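Local structure of class I phosphodiesterase PDEB1 (Leishmania major, 2R8Q) at residues Y202-A213 with D239-I250. The protein is a class I phosphodiesterase whose all-helical catalytic domain holds zinc and magnesium ions and 3-isobutyl-1-methylxanthine in this structure. Sequence-based numbering, arbitrary orientation.
Sequences YAYRALIDCVLA and DTHRRLVMETLI
In a helix-helix packing where the axes of the segments 202-212 and 239-250 cross at -45° and come within 8.6 Å, Arg-243 enters as a knob the hole formed by Tyr-202, Arg-205, Ala-206 and Asp-209. Its chain starts with CG anti to the backbone N (chi1 -176°) and bends at chi2 and chi3, which lays the guanidinium over Ala-206, with Ala-206 CB 3.6 Å above the guanidinium plane, over its centre. Arg-243 NH1 donates in the guanidinium plane to Asp-209 OD2 at 3.0 Å, while Arg-205 NE holds OD1 of the same carboxylate, a network of three charges. Arg-243 NH2 lies 3.1 Å above the Tyr-202 ring, displaced toward its rim; the planes stand 80° apart, so the guanidinium points its edge at the ring face in an off-centre cation-pi contact. Water 1 joins NH2 to Tyr-202 O. The pair belongs to the helical phosphodiesterase domain, where Glu-129 of helix 127-139 hydrogen-bonds Tyr-202 OH and salt-bridges Arg-242. Toward the C-terminal ends the backbones close in, with Cys-210 and Glu-247 CA atoms 4.8 Å apart. Cys-210 SG packs on Met-246 CB at 3.7 Å, and Ala-213 CB meets Glu-247 CB. Ile-250 CG2 comes within 3.5 Å of Cys-210 O, and the Ile-250 side chain lies about 7 Å from the bound zinc ion.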
ATOM      1  N   TYR A 202     -10.514  -9.183  14.439  1.00 16.68           N
ATOM      2  CA  TYR A 202     -11.871  -8.700  14.203  1.00 16.29           C
ATOM      3  C   TYR A 202     -11.847  -7.182  14.024  1.00 16.27           C
ATOM      4  O   TYR A 202     -12.475  -6.633  13.114  1.00 15.88           O
ATOM      5  CB  TYR A 202     -12.765  -9.060  15.394  1.00 17.28           C
ATOM      6  CG  TYR A 202     -14.234  -8.773  15.182  1.00 18.33           C
ATOM      7  CD1 TYR A 202     -15.056  -9.687  14.520  1.00 19.77           C
ATOM      8  CD2 TYR A 202     -14.807  -7.586  15.643  1.00 18.03           C
ATOM      9  CE1 TYR A 202     -16.411  -9.425  14.326  1.00 19.91           C
ATOM     10  CE2 TYR A 202     -16.156  -7.315  15.453  1.00 19.86           C
ATOM     11  CZ  TYR A 202     -16.953  -8.239  14.794  1.00 20.18           C
ATOM     12  OH  TYR A 202     -18.292  -7.978  14.608  1.00 20.51           O
ATOM     13  N   ALA A 203     -11.109  -6.515  14.904  1.00 15.07           N
ATOM     14  CA  ALA A 203     -10.987  -5.061  14.869  1.00 15.15           C
ATOM     15  C   ALA A 203     -10.366  -4.565  13.567  1.00 15.22           C
ATOM     16  O   ALA A 203     -10.847  -3.597  12.978  1.00 14.72           O
ATOM     17  CB  ALA A 203     -10.166  -4.581  16.060  1.00 17.38           C
ATOM     18  N   TYR A 204      -9.293  -5.215  13.118  1.00 15.42           N
ATOM     19  CA  TYR A 204      -8.652  -4.798  11.877  1.00 15.65           C
ATOM     20  C   TYR A 204      -9.577  -4.955  10.677  1.00 15.71           C
ATOM     21  O   TYR A 204      -9.621  -4.089   9.803  1.00 15.72           O
ATOM     22  CB  TYR A 204      -7.359  -5.584  11.629  1.00 16.82           C
ATOM     23  CG  TYR A 204      -6.136  -4.961  12.261  1.00 16.93           C
ATOM     24  CD1 TYR A 204      -5.605  -5.463  13.448  1.00 18.30           C
ATOM     25  CD2 TYR A 204      -5.502  -3.867  11.665  1.00 17.81           C
ATOM     26  CE1 TYR A 204      -4.471  -4.894  14.027  1.00 19.05           C
ATOM     27  CE2 TYR A 204      -4.368  -3.290  12.235  1.00 18.41           C
ATOM     28  CZ  TYR A 204      -3.858  -3.811  13.415  1.00 19.45           C
ATOM     29  OH  TYR A 204      -2.723  -3.265  13.970  1.00 21.06           O
ATOM     30  N   ARG A 205     -10.318  -6.057  10.623  1.00 14.94           N
ATOM     31  CA  ARG A 205     -11.216  -6.249   9.498  1.00 15.10           C
ATOM     32  C   ARG A 205     -12.319  -5.197   9.507  1.00 14.93           C
ATOM     33  O   ARG A 205     -12.714  -4.697   8.458  1.00 15.04           O
ATOM     34  CB  ARG A 205     -11.817  -7.658   9.514  1.00 15.91           C
ATOM     35  CG  ARG A 205     -12.690  -7.948   8.297  1.00 18.40           C
ATOM     36  CD  ARG A 205     -11.979  -7.542   7.012  1.00 23.68           C
ATOM     37  NE  ARG A 205     -12.816  -7.690   5.824  1.00 28.24           N
ATOM     38  CZ  ARG A 205     -12.938  -8.814   5.128  1.00 31.24           C
ATOM     39  NH1 ARG A 205     -12.270  -9.902   5.495  1.00 32.80           N
ATOM     40  NH2 ARG A 205     -13.724  -8.847   4.061  1.00 32.87           N
ATOM     41  N   ALA A 206     -12.807  -4.847  10.691  1.00 15.57           N
ATOM     42  CA  ALA A 206     -13.855  -3.838  10.795  1.00 15.64           C
ATOM     43  C   ALA A 206     -13.330  -2.466  10.370  1.00 15.10           C
ATOM     44  O   ALA A 206     -13.992  -1.742   9.625  1.00 15.83           O
ATOM     45  CB  ALA A 206     -14.387  -3.782  12.227  1.00 15.70           C
ATOM     46  N   LEU A 207     -12.137  -2.113  10.842  1.00 13.87           N
ATOM     47  CA  LEU A 207     -11.538  -0.831  10.497  1.00 13.48           C
ATOM     48  C   LEU A 207     -11.346  -0.739   8.982  1.00 13.71           C
ATOM     49  O   LEU A 207     -11.725   0.254   8.360  1.00 14.09           O
ATOM     50  CB  LEU A 207     -10.198  -0.670  11.227  1.00 14.82           C
ATOM     51  CG  LEU A 207      -9.361   0.589  10.967  1.00 14.81           C
ATOM     52  CD1 LEU A 207      -8.462   0.862  12.165  1.00 16.97           C
ATOM     53  CD2 LEU A 207      -8.532   0.402   9.697  1.00 16.51           C
ATOM     54  N   ILE A 208     -10.778  -1.787   8.392  1.00 14.18           N
ATOM     55  CA  ILE A 208     -10.533  -1.822   6.953  1.00 14.19           C
ATOM     56  C   ILE A 208     -11.841  -1.756   6.156  1.00 15.97           C
ATOM     57  O   ILE A 208     -11.938  -1.006   5.180  1.00 15.12           O
ATOM     58  CB  ILE A 208      -9.719  -3.087   6.585  1.00 14.66           C
ATOM     59  CG1 ILE A 208      -8.299  -2.932   7.139  1.00 15.80           C
ATOM     60  CG2 ILE A 208      -9.720  -3.307   5.072  1.00 15.58           C
ATOM     61  CD1 ILE A 208      -7.484  -4.215   7.198  1.00 15.97           C
ATOM     62  N   ASP A 209     -12.844  -2.529   6.568  1.00 15.10           N
ATOM     63  CA  ASP A 209     -14.132  -2.513   5.877  1.00 15.79           C
ATOM     64  C   ASP A 209     -14.716  -1.108   5.884  1.00 15.67           C
ATOM     65  O   ASP A 209     -15.241  -0.629   4.876  1.00 15.67           O
ATOM     66  CB  ASP A 209     -15.142  -3.452   6.547  1.00 17.84           C
ATOM     67  CG  ASP A 209     -14.843  -4.918   6.298  1.00 20.76           C
ATOM     68  OD1 ASP A 209     -14.177  -5.235   5.285  1.00 23.31           O
ATOM     69  OD2 ASP A 209     -15.298  -5.754   7.110  1.00 23.31           O
ATOM     70  N   CYS A 210     -14.629  -0.451   7.035  1.00 15.59           N
ATOM     71  CA  CYS A 210     -15.164   0.894   7.175  1.00 13.11           C
ATOM     72  C   CYS A 210     -14.443   1.918   6.309  1.00 14.64           C
ATOM     73  O   CYS A 210     -15.083   2.750   5.671  1.00 15.23           O
ATOM     74  CB  CYS A 210     -15.133   1.319   8.644  1.00 14.55           C
ATOM     75  SG  CYS A 210     -16.452   0.547   9.607  1.00 17.14           S
ATOM     76  N   VAL A 211     -13.116   1.862   6.280  1.00 14.21           N
ATOM     77  CA  VAL A 211     -12.365   2.805   5.461  1.00 13.87           C
ATOM     78  C   VAL A 211     -12.669   2.573   3.980  1.00 13.22           C
ATOM     79  O   VAL A 211     -12.893   3.519   3.227  1.00 14.32           O
ATOM     80  CB  VAL A 211     -10.838   2.669   5.679  1.00 12.42           C
ATOM     81  CG1 VAL A 211     -10.095   3.628   4.756  1.00 15.00           C
ATOM     82  CG2 VAL A 211     -10.487   2.971   7.123  1.00 14.54           C
ATOM     83  N   LEU A 212     -12.680   1.313   3.559  1.00 14.64           N
ATOM     84  CA  LEU A 212     -12.949   1.027   2.156  1.00 14.86           C
ATOM     85  C   LEU A 212     -14.356   1.459   1.760  1.00 16.41           C
ATOM     86  O   LEU A 212     -14.603   1.816   0.603  1.00 17.88           O
ATOM     87  CB  LEU A 212     -12.751  -0.465   1.868  1.00 15.00           C
ATOM     88  CG  LEU A 212     -11.321  -0.989   2.055  1.00 16.17           C
ATOM     89  CD1 LEU A 212     -11.290  -2.487   1.755  1.00 16.98           C
ATOM     90  CD2 LEU A 212     -10.359  -0.238   1.141  1.00 18.40           C
ATOM     91  N   ALA A 213     -15.273   1.431   2.721  1.00 14.91           N
ATOM     92  CA  ALA A 213     -16.656   1.820   2.465  1.00 16.35           C
ATOM     93  C   ALA A 213     -16.826   3.316   2.206  1.00 17.28           C
ATOM     94  O   ALA A 213     -17.878   3.740   1.731  1.00 18.94           O
ATOM     95  CB  ALA A 213     -17.543   1.400   3.631  1.00 17.16           C
ATOM     96  N   ASP A 239     -23.327 -10.630  12.881  1.00 15.26           N
ATOM     97  CA  ASP A 239     -22.110  -9.832  12.709  1.00 17.68           C
ATOM     98  C   ASP A 239     -22.055  -9.041  11.402  1.00 16.06           C
ATOM     99  O   ASP A 239     -21.519  -7.931  11.370  1.00 15.53           O
ATOM    100  CB  ASP A 239     -20.861 -10.714  12.780  1.00 19.47           C
ATOM    101  CG  ASP A 239     -20.705 -11.420  14.110  1.00 21.64           C
ATOM    102  OD1 ASP A 239     -21.398 -11.056  15.083  1.00 22.52           O
ATOM    103  OD2 ASP A 239     -19.867 -12.342  14.175  1.00 24.73           O
ATOM    104  N   THR A 240     -22.582  -9.604  10.319  1.00 16.06           N
ATOM    105  CA  THR A 240     -22.544  -8.900   9.041  1.00 14.53           C
ATOM    106  C   THR A 240     -23.503  -7.722   9.033  1.00 15.24           C
ATOM    107  O   THR A 240     -23.247  -6.716   8.382  1.00 15.96           O
ATOM    108  CB  THR A 240     -22.889  -9.825   7.857  1.00 16.31           C
ATOM    109  OG1 THR A 240     -24.276 -10.187   7.914  1.00 19.60           O
ATOM    110  CG2 THR A 240     -22.018 -11.075   7.898  1.00 15.46           C
ATOM    111  N   HIS A 241     -24.615  -7.850   9.750  1.00 15.52           N
ATOM    112  CA  HIS A 241     -25.571  -6.757   9.827  1.00 16.74           C
ATOM    113  C   HIS A 241     -24.930  -5.588  10.560  1.00 15.59           C
ATOM    114  O   HIS A 241     -25.016  -4.436  10.119  1.00 15.44           O
ATOM    115  CB  HIS A 241     -26.833  -7.194  10.572  1.00 15.40           C
ATOM    116  CG  HIS A 241     -27.778  -7.997   9.737  1.00 17.82           C
ATOM    117  ND1 HIS A 241     -29.075  -8.258  10.126  1.00 18.23           N
ATOM    118  CD2 HIS A 241     -27.623  -8.581   8.524  1.00 18.58           C
ATOM    119  CE1 HIS A 241     -29.679  -8.966   9.188  1.00 18.92           C
ATOM    120  NE2 HIS A 241     -28.820  -9.175   8.205  1.00 18.49           N
ATOM    121  N   ARG A 242     -24.283  -5.883  11.682  1.00 15.82           N
ATOM    122  CA  ARG A 242     -23.640  -4.837  12.457  1.00 14.66           C
ATOM    123  C   ARG A 242     -22.477  -4.227  11.678  1.00 15.41           C
ATOM    124  O   ARG A 242     -22.195  -3.033  11.808  1.00 15.76           O
ATOM    125  CB  ARG A 242     -23.171  -5.383  13.813  1.00 14.77           C
ATOM    126  CG  ARG A 242     -24.301  -5.981  14.646  1.00 15.51           C
ATOM    127  CD  ARG A 242     -23.920  -6.072  16.116  1.00 15.48           C
ATOM    128  NE  ARG A 242     -22.607  -6.684  16.282  1.00 16.23           N
ATOM    129  CZ  ARG A 242     -22.357  -7.983  16.155  1.00 16.33           C
ATOM    130  NH1 ARG A 242     -23.336  -8.836  15.870  1.00 18.08           N
ATOM    131  NH2 ARG A 242     -21.116  -8.430  16.285  1.00 17.78           N
ATOM    132  N   ARG A 243     -21.809  -5.034  10.856  1.00 15.70           N
ATOM    133  CA  ARG A 243     -20.698  -4.511  10.065  1.00 15.02           C
ATOM    134  C   ARG A 243     -21.225  -3.500   9.055  1.00 16.25           C
ATOM    135  O   ARG A 243     -20.633  -2.435   8.866  1.00 16.50           O
ATOM    136  CB  ARG A 243     -19.962  -5.634   9.326  1.00 16.03           C
ATOM    137  CG  ARG A 243     -18.725  -5.149   8.560  1.00 17.50           C
ATOM    138  CD  ARG A 243     -17.765  -4.409   9.489  1.00 21.18           C
ATOM    139  NE  ARG A 243     -17.564  -5.138  10.740  1.00 20.03           N
ATOM    140  CZ  ARG A 243     -16.707  -6.140  10.898  1.00 21.00           C
ATOM    141  NH1 ARG A 243     -15.946  -6.539   9.885  1.00 20.54           N
ATOM    142  NH2 ARG A 243     -16.629  -6.763  12.066  1.00 21.84           N
ATOM    143  N   LEU A 244     -22.339  -3.828   8.403  1.00 15.84           N
ATOM    144  CA  LEU A 244     -22.929  -2.923   7.428  1.00 15.95           C
ATOM    145  C   LEU A 244     -23.393  -1.643   8.132  1.00 14.80           C
ATOM    146  O   LEU A 244     -23.344  -0.556   7.558  1.00 15.45           O
ATOM    147  CB  LEU A 244     -24.098  -3.603   6.707  1.00 17.52           C
ATOM    148  CG  LEU A 244     -24.821  -2.783   5.633  1.00 19.21           C
ATOM    149  CD1 LEU A 244     -23.825  -2.163   4.666  1.00 19.02           C
ATOM    150  CD2 LEU A 244     -25.791  -3.692   4.893  1.00 18.95           C
ATOM    151  N   VAL A 245     -23.835  -1.769   9.380  1.00 14.83           N
ATOM    152  CA  VAL A 245     -24.252  -0.595  10.138  1.00 14.63           C
ATOM    153  C   VAL A 245     -23.038   0.302  10.379  1.00 14.34           C
ATOM    154  O   VAL A 245     -23.130   1.523  10.256  1.00 14.43           O
ATOM    155  CB  VAL A 245     -24.885  -0.988  11.497  1.00 15.36           C
ATOM    156  CG1 VAL A 245     -24.944   0.232  12.422  1.00 15.36           C
ATOM    157  CG2 VAL A 245     -26.291  -1.536  11.273  1.00 17.57           C
ATOM    158  N   MET A 246     -21.899  -0.305  10.710  1.00 13.71           N
ATOM    159  CA  MET A 246     -20.674   0.457  10.944  1.00 13.89           C
ATOM    160  C   MET A 246     -20.260   1.200   9.679  1.00 12.81           C
ATOM    161  O   MET A 246     -19.909   2.383   9.721  1.00 13.41           O
ATOM    162  CB  MET A 246     -19.530  -0.471  11.362  1.00 14.97           C
ATOM    163  CG  MET A 246     -19.681  -1.108  12.733  1.00 16.01           C
ATOM    164  SD  MET A 246     -18.329  -2.275  13.075  1.00 16.62           S
ATOM    165  CE  MET A 246     -16.995  -1.139  13.416  1.00 17.46           C
ATOM    166  N   GLU A 247     -20.301   0.500   8.547  1.00 14.15           N
ATOM    167  CA  GLU A 247     -19.910   1.103   7.278  1.00 15.06           C
ATOM    168  C   GLU A 247     -20.841   2.242   6.897  1.00 14.47           C
ATOM    169  O   GLU A 247     -20.402   3.265   6.380  1.00 14.80           O
ATOM    170  CB  GLU A 247     -19.905   0.047   6.167  1.00 15.48           C
ATOM    171  CG  GLU A 247     -18.924  -1.090   6.415  1.00 16.43           C
ATOM    172  CD  GLU A 247     -19.116  -2.249   5.454  1.00 20.08           C
ATOM    173  OE1 GLU A 247     -20.212  -2.358   4.867  1.00 25.32           O
ATOM    174  OE2 GLU A 247     -18.178  -3.059   5.295  1.00 22.30           O
ATOM    175  N   THR A 248     -22.131   2.057   7.154  1.00 15.18           N
ATOM    176  CA  THR A 248     -23.107   3.082   6.824  1.00 13.72           C
ATOM    177  C   THR A 248     -22.929   4.307   7.717  1.00 14.15           C
ATOM    178  O   THR A 248     -23.089   5.441   7.258  1.00 15.26           O
ATOM    179  CB  THR A 248     -24.534   2.531   6.950  1.00 15.83           C
ATOM    180  OG1 THR A 248     -24.656   1.367   6.128  1.00 16.45           O
ATOM    181  CG2 THR A 248     -25.550   3.564   6.488  1.00 15.98           C
ATOM    182  N   LEU A 249     -22.600   4.080   8.988  1.00 13.52           N
ATOM    183  CA  LEU A 249     -22.381   5.188   9.910  1.00 13.46           C
ATOM    184  C   LEU A 249     -21.157   6.005   9.517  1.00 13.01           C
ATOM    185  O   LEU A 249     -21.218   7.234   9.516  1.00 14.04           O
ATOM    186  CB  LEU A 249     -22.216   4.691  11.350  1.00 14.83           C
ATOM    187  CG  LEU A 249     -23.497   4.273  12.077  1.00 14.02           C
ATOM    188  CD1 LEU A 249     -23.137   3.614  13.395  1.00 16.59           C
ATOM    189  CD2 LEU A 249     -24.388   5.494  12.304  1.00 16.30           C
ATOM    190  N   ILE A 250     -20.042   5.352   9.186  1.00 13.31           N
ATOM    191  CA  ILE A 250     -18.872   6.138   8.812  1.00 14.55           C
ATOM    192  C   ILE A 250     -19.140   6.891   7.515  1.00 15.15           C
ATOM    193  O   ILE A 250     -18.650   8.005   7.330  1.00 15.62           O
ATOM    194  CB  ILE A 250     -17.574   5.280   8.703  1.00 14.28           C
ATOM    195  CG1 ILE A 250     -16.367   6.221   8.584  1.00 14.98           C
ATOM    196  CG2 ILE A 250     -17.644   4.327   7.510  1.00 16.30           C
ATOM    197  CD1 ILE A 250     -15.015   5.561   8.830  1.00 15.64           C
TER
HETATM  198  O   HOH W   1     -14.273  -8.248  11.593  1.00 21.40           O
HETATM  199  O   HOH W   2     -16.288  -2.278   2.894  1.00 24.63           O